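Local coordinates for cell surface protein (Faecalibacterium prausnitzii A2-165, PDB 4GT6) that is of unknown function but, as an extracellular leucine-rich repeat protein of the BspA type, probably binds other proteins, at residues I196-T209 with Y233-P245. Residues are numbered along the deposited sequence; the frame is centred on the assembly and turned at random. Where two conformers were deposited one is given.
With EDO (1,2-ethanediol), chain F; EDO (1,2-ethanediol), chain G; EDO (1,2-ethanediol), chain H; EDO (1,2-ethanediol), chain L.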
loop_
_atom_site.group_PDB
_atom_site.type_symbol
_atom_site.label_atom_id
_atom_site.label_comp_id
_atom_site.label_asym_id
_atom_site.label_seq_id
_atom_site.Cartn_x
_atom_site.Cartn_y
_atom_site.Cartn_z
ATOM N N ILE A 196 -11.501 -2.519 3.763
ATOM C CA ILE A 196 -10.282 -1.785 3.414
ATOM C C ILE A 196 -9.203 -2.415 4.281
ATOM O O ILE A 196 -9.288 -2.345 5.507
ATOM C CB ILE A 196 -10.350 -0.235 3.564
ATOM C CG1 ILE A 196 -11.486 0.377 2.709
ATOM C CG2 ILE A 196 -8.971 0.373 3.202
ATOM C CD1 ILE A 196 -11.569 1.939 2.689
ATOM N N GLY A 197 -8.237 -3.068 3.647
ATOM C CA GLY A 197 -7.191 -3.789 4.351
ATOM C C GLY A 197 -6.205 -2.874 5.040
ATOM O O GLY A 197 -6.097 -1.694 4.699
ATOM N N THR A 198 -5.451 -3.433 5.979
ATOM C CA THR A 198 -4.420 -2.729 6.751
ATOM C C THR A 198 -3.459 -2.000 5.819
ATOM O O THR A 198 -2.992 -2.635 4.862
ATOM C CB THR A 198 -3.650 -3.765 7.607
ATOM O OG1 THR A 198 -4.561 -4.629 8.295
ATOM C CG2 THR A 198 -2.739 -3.124 8.597
ATOM N N ASN A 199 -3.124 -0.720 6.102
ATOM C CA ASN A 199 -2.135 0.074 5.370
ATOM C C ASN A 199 -2.468 0.316 3.893
ATOM O O ASN A 199 -1.584 0.749 3.144
ATOM C CB ASN A 199 -0.741 -0.587 5.495
ATOM C CG ASN A 199 -0.163 -0.471 6.872
ATOM O OD1 ASN A 199 -0.296 0.563 7.520
ATOM N ND2 ASN A 199 0.441 -1.549 7.378
ATOM N N ALA A 200 -3.742 0.155 3.487
ATOM C CA ALA A 200 -4.166 0.452 2.101
ATOM C C ALA A 200 -3.759 1.860 1.700
ATOM O O ALA A 200 -3.415 2.085 0.546
ATOM C CB ALA A 200 -5.687 0.305 1.973
ATOM N N PHE A 201 -3.788 2.824 2.665
ATOM C CA PHE A 201 -3.435 4.210 2.381
ATOM C C PHE A 201 -2.266 4.707 3.254
ATOM O O PHE A 201 -2.084 5.919 3.420
ATOM C CB PHE A 201 -4.680 5.114 2.540
ATOM C CG PHE A 201 -5.752 4.748 1.538
ATOM C CD1 PHE A 201 -5.594 5.049 0.184
ATOM C CD2 PHE A 201 -6.888 4.048 1.936
ATOM C CE1 PHE A 201 -6.579 4.694 -0.748
ATOM C CE2 PHE A 201 -7.876 3.689 1.004
ATOM C CZ PHE A 201 -7.719 4.024 -0.331
ATOM N N SER A 202 -1.408 3.786 3.721
ATOM C CA SER A 202 -0.233 4.206 4.493
ATOM C C SER A 202 0.766 4.924 3.561
ATOM O O SER A 202 0.735 4.724 2.335
ATOM C CB SER A 202 0.429 3.015 5.176
ATOM O OG SER A 202 0.982 2.133 4.202
ATOM N N GLU A 203 1.557 5.864 4.125
ATOM C CA GLU A 203 2.563 6.625 3.365
ATOM C C GLU A 203 1.971 7.382 2.138
ATOM O O GLU A 203 2.636 7.518 1.122
ATOM C CB GLU A 203 3.722 5.691 2.918
ATOM C CG GLU A 203 4.479 5.070 4.080
ATOM C CD GLU A 203 5.585 4.154 3.586
ATOM O OE1 GLU A 203 6.577 4.675 3.036
ATOM O OE2 GLU A 203 5.419 2.920 3.660
ATOM N N CYS A 204 0.731 7.873 2.231
ATOM C CA CYS A 204 0.163 8.675 1.148
ATOM C C CYS A 204 0.454 10.136 1.492
ATOM O O CYS A 204 -0.396 10.871 2.000
ATOM C CB CYS A 204 -1.319 8.390 0.962
ATOM S SG CYS A 204 -1.640 6.794 0.156
ATOM N N PHE A 205 1.697 10.538 1.217
ATOM C CA PHE A 205 2.255 11.839 1.628
ATOM C C PHE A 205 1.567 13.078 1.051
ATOM O O PHE A 205 1.683 14.145 1.653
ATOM C CB PHE A 205 3.753 11.924 1.282
ATOM C CG PHE A 205 4.647 10.814 1.801
ATOM C CD1 PHE A 205 4.320 10.110 2.964
ATOM C CD2 PHE A 205 5.851 10.513 1.165
ATOM C CE1 PHE A 205 5.149 9.089 3.439
ATOM C CE2 PHE A 205 6.674 9.479 1.638
ATOM C CZ PHE A 205 6.319 8.777 2.769
ATOM N N ALA A 206 0.916 12.965 -0.113
ATOM C CA ALA A 206 0.294 14.112 -0.808
ATOM C C ALA A 206 -1.226 14.203 -0.609
ATOM O O ALA A 206 -1.858 15.075 -1.205
ATOM C CB ALA A 206 0.587 14.013 -2.307
ATOM N N LEU A 207 -1.814 13.312 0.192
ATOM C CA LEU A 207 -3.264 13.255 0.334
ATOM C C LEU A 207 -3.859 14.470 1.065
ATOM O O LEU A 207 -3.444 14.775 2.185
ATOM C CB LEU A 207 -3.644 11.965 1.067
ATOM C CG LEU A 207 -5.122 11.651 1.125
ATOM C CD1 LEU A 207 -5.691 11.403 -0.279
ATOM C CD2 LEU A 207 -5.351 10.445 2.015
ATOM N N SER A 208 -4.824 15.170 0.447
ATOM C CA SER A 208 -5.432 16.305 1.141
ATOM C C SER A 208 -6.926 16.104 1.368
ATOM O O SER A 208 -7.442 16.599 2.368
ATOM C CB SER A 208 -5.185 17.619 0.403
ATOM O OG SER A 208 -5.731 17.609 -0.905
ATOM N N THR A 209 -7.631 15.402 0.453
ATOM C CA THR A 209 -9.077 15.214 0.601
ATOM C C THR A 209 -9.477 13.754 0.469
ATOM O O THR A 209 -8.857 12.985 -0.262
ATOM C CB THR A 209 -9.863 16.083 -0.396
ATOM O OG1 THR A 209 -9.326 15.908 -1.701
ATOM C CG2 THR A 209 -9.852 17.567 -0.022
ATOM N N TYR A 233 -15.882 2.923 15.769
ATOM C CA TYR A 233 -15.130 3.344 14.609
ATOM C C TYR A 233 -13.642 3.172 14.849
ATOM O O TYR A 233 -13.179 3.324 15.979
ATOM C CB TYR A 233 -15.385 4.829 14.296
ATOM C CG TYR A 233 -16.773 5.179 13.822
ATOM C CD1 TYR A 233 -17.835 5.245 14.711
ATOM C CD2 TYR A 233 -17.004 5.545 12.502
ATOM C CE1 TYR A 233 -19.106 5.645 14.296
ATOM C CE2 TYR A 233 -18.279 5.924 12.069
ATOM C CZ TYR A 233 -19.317 6.001 12.975
ATOM O OH TYR A 233 -20.570 6.396 12.555
ATOM N N ALA A 234 -12.900 2.914 13.786
ATOM C CA ALA A 234 -11.440 2.941 13.806
ATOM C C ALA A 234 -11.038 4.060 12.862
ATOM O O ALA A 234 -11.580 4.136 11.749
ATOM C CB ALA A 234 -10.845 1.598 13.348
ATOM N N LEU A 235 -10.121 4.936 13.279
ATOM C CA LEU A 235 -9.636 5.995 12.388
ATOM C C LEU A 235 -8.556 5.367 11.508
ATOM O O LEU A 235 -7.561 4.871 12.034
ATOM C CB LEU A 235 -9.069 7.181 13.217
ATOM C CG LEU A 235 -8.893 8.506 12.467
ATOM C CD1 LEU A 235 -8.870 9.671 13.456
ATOM C CD2 LEU A 235 -7.580 8.549 11.631
ATOM N N ILE A 236 -8.761 5.351 10.183
ATOM C CA ILE A 236 -7.796 4.648 9.343
ATOM C C ILE A 236 -6.929 5.587 8.484
ATOM O O ILE A 236 -5.784 5.216 8.204
ATOM C CB ILE A 236 -8.466 3.516 8.520
ATOM C CG1 ILE A 236 -9.404 4.028 7.422
ATOM C CG2 ILE A 236 -9.168 2.430 9.468
ATOM C CD1 ILE A 236 -9.935 2.911 6.518
ATOM N N ARG A 237 -7.417 6.797 8.100
ATOM C CA ARG A 237 -6.585 7.694 7.303
ATOM C C ARG A 237 -6.940 9.168 7.522
ATOM O O ARG A 237 -8.028 9.626 7.155
ATOM C CB ARG A 237 -6.678 7.357 5.787
ATOM C CG ARG A 237 -5.813 8.216 4.871
ATOM C CD ARG A 237 -4.323 7.856 4.963
ATOM N NE ARG A 237 -3.611 8.711 5.927
ATOM C CZ ARG A 237 -2.312 8.614 6.196
ATOM N NH1 ARG A 237 -1.584 7.642 5.655
ATOM N NH2 ARG A 237 -1.729 9.491 7.010
ATOM N N TYR A 238 -6.001 9.892 8.131
ATOM C CA TYR A 238 -6.057 11.345 8.275
ATOM C C TYR A 238 -5.225 11.900 7.107
ATOM O O TYR A 238 -4.110 11.424 6.912
ATOM C CB TYR A 238 -5.520 11.780 9.636
ATOM C CG TYR A 238 -5.606 13.277 9.857
ATOM C CD1 TYR A 238 -4.576 14.125 9.441
ATOM C CD2 TYR A 238 -6.680 13.839 10.537
ATOM C CE1 TYR A 238 -4.650 15.504 9.645
ATOM C CE2 TYR A 238 -6.752 15.212 10.773
ATOM C CZ TYR A 238 -5.733 16.039 10.324
ATOM O OH TYR A 238 -5.816 17.390 10.541
ATOM N N PRO A 239 -5.725 12.871 6.311
ATOM C CA PRO A 239 -4.965 13.301 5.115
ATOM C C PRO A 239 -3.688 14.043 5.495
ATOM O O PRO A 239 -3.749 15.004 6.247
ATOM C CB PRO A 239 -5.953 14.187 4.323
ATOM C CG PRO A 239 -7.155 14.354 5.174
ATOM C CD PRO A 239 -7.033 13.550 6.430
ATOM N N SER A 240 -2.523 13.535 5.048
ATOM C CA SER A 240 -1.219 14.091 5.441
ATOM C C SER A 240 -1.032 15.567 5.084
ATOM O O SER A 240 -0.292 16.260 5.774
ATOM C CB SER A 240 -0.089 13.285 4.806
ATOM O OG SER A 240 -0.025 11.997 5.402
ATOM N N GLN A 241 -1.694 16.043 4.022
ATOM C CA GLN A 241 -1.571 17.436 3.599
ATOM C C GLN A 241 -2.663 18.340 4.185
ATOM O O GLN A 241 -2.685 19.539 3.881
ATOM C CB GLN A 241 -1.523 17.531 2.058
ATOM C CG GLN A 241 -0.227 16.949 1.486
ATOM C CD GLN A 241 0.999 17.722 1.920
ATOM O OE1 GLN A 241 1.007 18.951 1.962
ATOM N NE2 GLN A 241 2.060 17.030 2.243
ATOM N N ARG A 242 -3.506 17.813 5.091
ATOM C CA ARG A 242 -4.530 18.642 5.759
ATOM C C ARG A 242 -3.821 19.726 6.586
ATOM O O ARG A 242 -2.959 19.418 7.417
ATOM C CB ARG A 242 -5.434 17.764 6.615
ATOM C CG ARG A 242 -6.548 18.533 7.255
ATOM C CD ARG A 242 -7.600 17.572 7.706
ATOM N NE ARG A 242 -8.593 18.271 8.521
ATOM C CZ ARG A 242 -9.727 17.712 8.904
ATOM N NH1 ARG A 242 -10.001 16.459 8.570
ATOM N NH2 ARG A 242 -10.607 18.404 9.613
ATOM N N GLU A 243 -4.175 20.992 6.356
ATOM C CA GLU A 243 -3.440 22.113 6.959
ATOM C C GLU A 243 -3.823 22.520 8.392
ATOM O O GLU A 243 -3.126 23.350 8.980
ATOM C CB GLU A 243 -3.531 23.338 6.041
ATOM C CG GLU A 243 -2.827 23.074 4.714
ATOM C CD GLU A 243 -2.703 24.241 3.753
ATOM O OE1 GLU A 243 -2.774 25.405 4.207
ATOM O OE2 GLU A 243 -2.444 23.986 2.556
ATOM N N ASP A 244 -4.891 21.957 8.969
ATOM C CA ASP A 244 -5.298 22.352 10.329
ATOM C C ASP A 244 -4.215 22.068 11.367
ATOM O O ASP A 244 -3.729 20.945 11.443
ATOM C CB ASP A 244 -6.594 21.635 10.733
ATOM C CG ASP A 244 -7.706 21.904 9.744
ATOM O OD1 ASP A 244 -8.272 23.018 9.779
ATOM O OD2 ASP A 244 -7.890 21.085 8.838
ATOM N N PRO A 245 -3.837 23.064 12.189
ATOM C CA PRO A 245 -2.806 22.814 13.209
ATOM C C PRO A 245 -3.274 21.846 14.289
ATOM O O PRO A 245 -2.434 21.233 14.916
ATOM C CB PRO A 245 -2.546 24.205 13.815
ATOM C CG PRO A 245 -3.116 25.166 12.850
ATOM C CD PRO A 245 -4.267 24.479 12.203
HETATM C C1 EDO F . -6.539 0.678 6.830
HETATM O O1 EDO F . -5.229 0.775 7.455
HETATM C C2 EDO F . -7.369 -0.455 7.515
HETATM O O2 EDO F . -8.785 -0.376 7.296
HETATM C C1 EDO G . 4.840 0.439 6.478
HETATM O O1 EDO G . 4.199 -0.816 6.309
HETATM C C2 EDO G . 3.816 1.556 6.158
HETATM O O2 EDO G . 3.483 1.521 4.792
HETATM C C1 EDO H . 4.157 11.355 -2.997
HETATM O O1 EDO H . 4.432 12.432 -2.147
HETATM C C2 EDO H . 4.444 10.016 -2.286
HETATM O O2 EDO H . 3.644 9.851 -1.103
HETATM C C1 EDO L . 1.790 -3.123 10.185
HETATM O O1 EDO L . 1.536 -1.728 10.142
HETATM C C2 EDO L . 0.881 -3.864 11.182
HETATM O O2 EDO L . -0.407 -3.990 10.630
HETATM O O HOH W 1 -2.301 10.799 3.995
#
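The guanidinium of R237 lies edge-on to the carbonyl of F201, NH1 donating to F201 O over 2.9 Å with the oxygen close to the guanidinium plane. Over one face of the same group sits water 1, 3.0 Å above its centre; the water donates to C204 O and accepts from S240 N, bridging the segments. Along another edge, NE and NH2 both grip Y238 O, which fixes the rotation of the group. The amide of Q241 likewise works in its own plane: NE2 reaches F205 O at 3.0 Å, nearly along the C=O axis, because the side chain bends back at chi2 (-64°). Its backbone N meets L207 O at 2.8 Å, so one residue holds two carbonyls of the turn C204-L207. Carbon contacts fill in between these bonds: L207 and R237 run past each other in opposite directions, CD2 of L207 lying 3.7 Å from CG of R237, F201 CB rests on R237 CD, and P239 CB leans on L207 O and S208 O. A leucine in place of R237 would probably deprive the carbonyls of F201 and Y238 of the arginine's N-H groups and leave D262 without its salt-bridge partner. D262 also accepts from E203 N. The contact joins successive turns of the leucine-rich repeat solenoid: F201 and L207 pack inward on I187 of strand 186-189, R237 and P239 touch I210 of strand 209-212, and the bulge at I236-R237 faces L224 of strand 224-227.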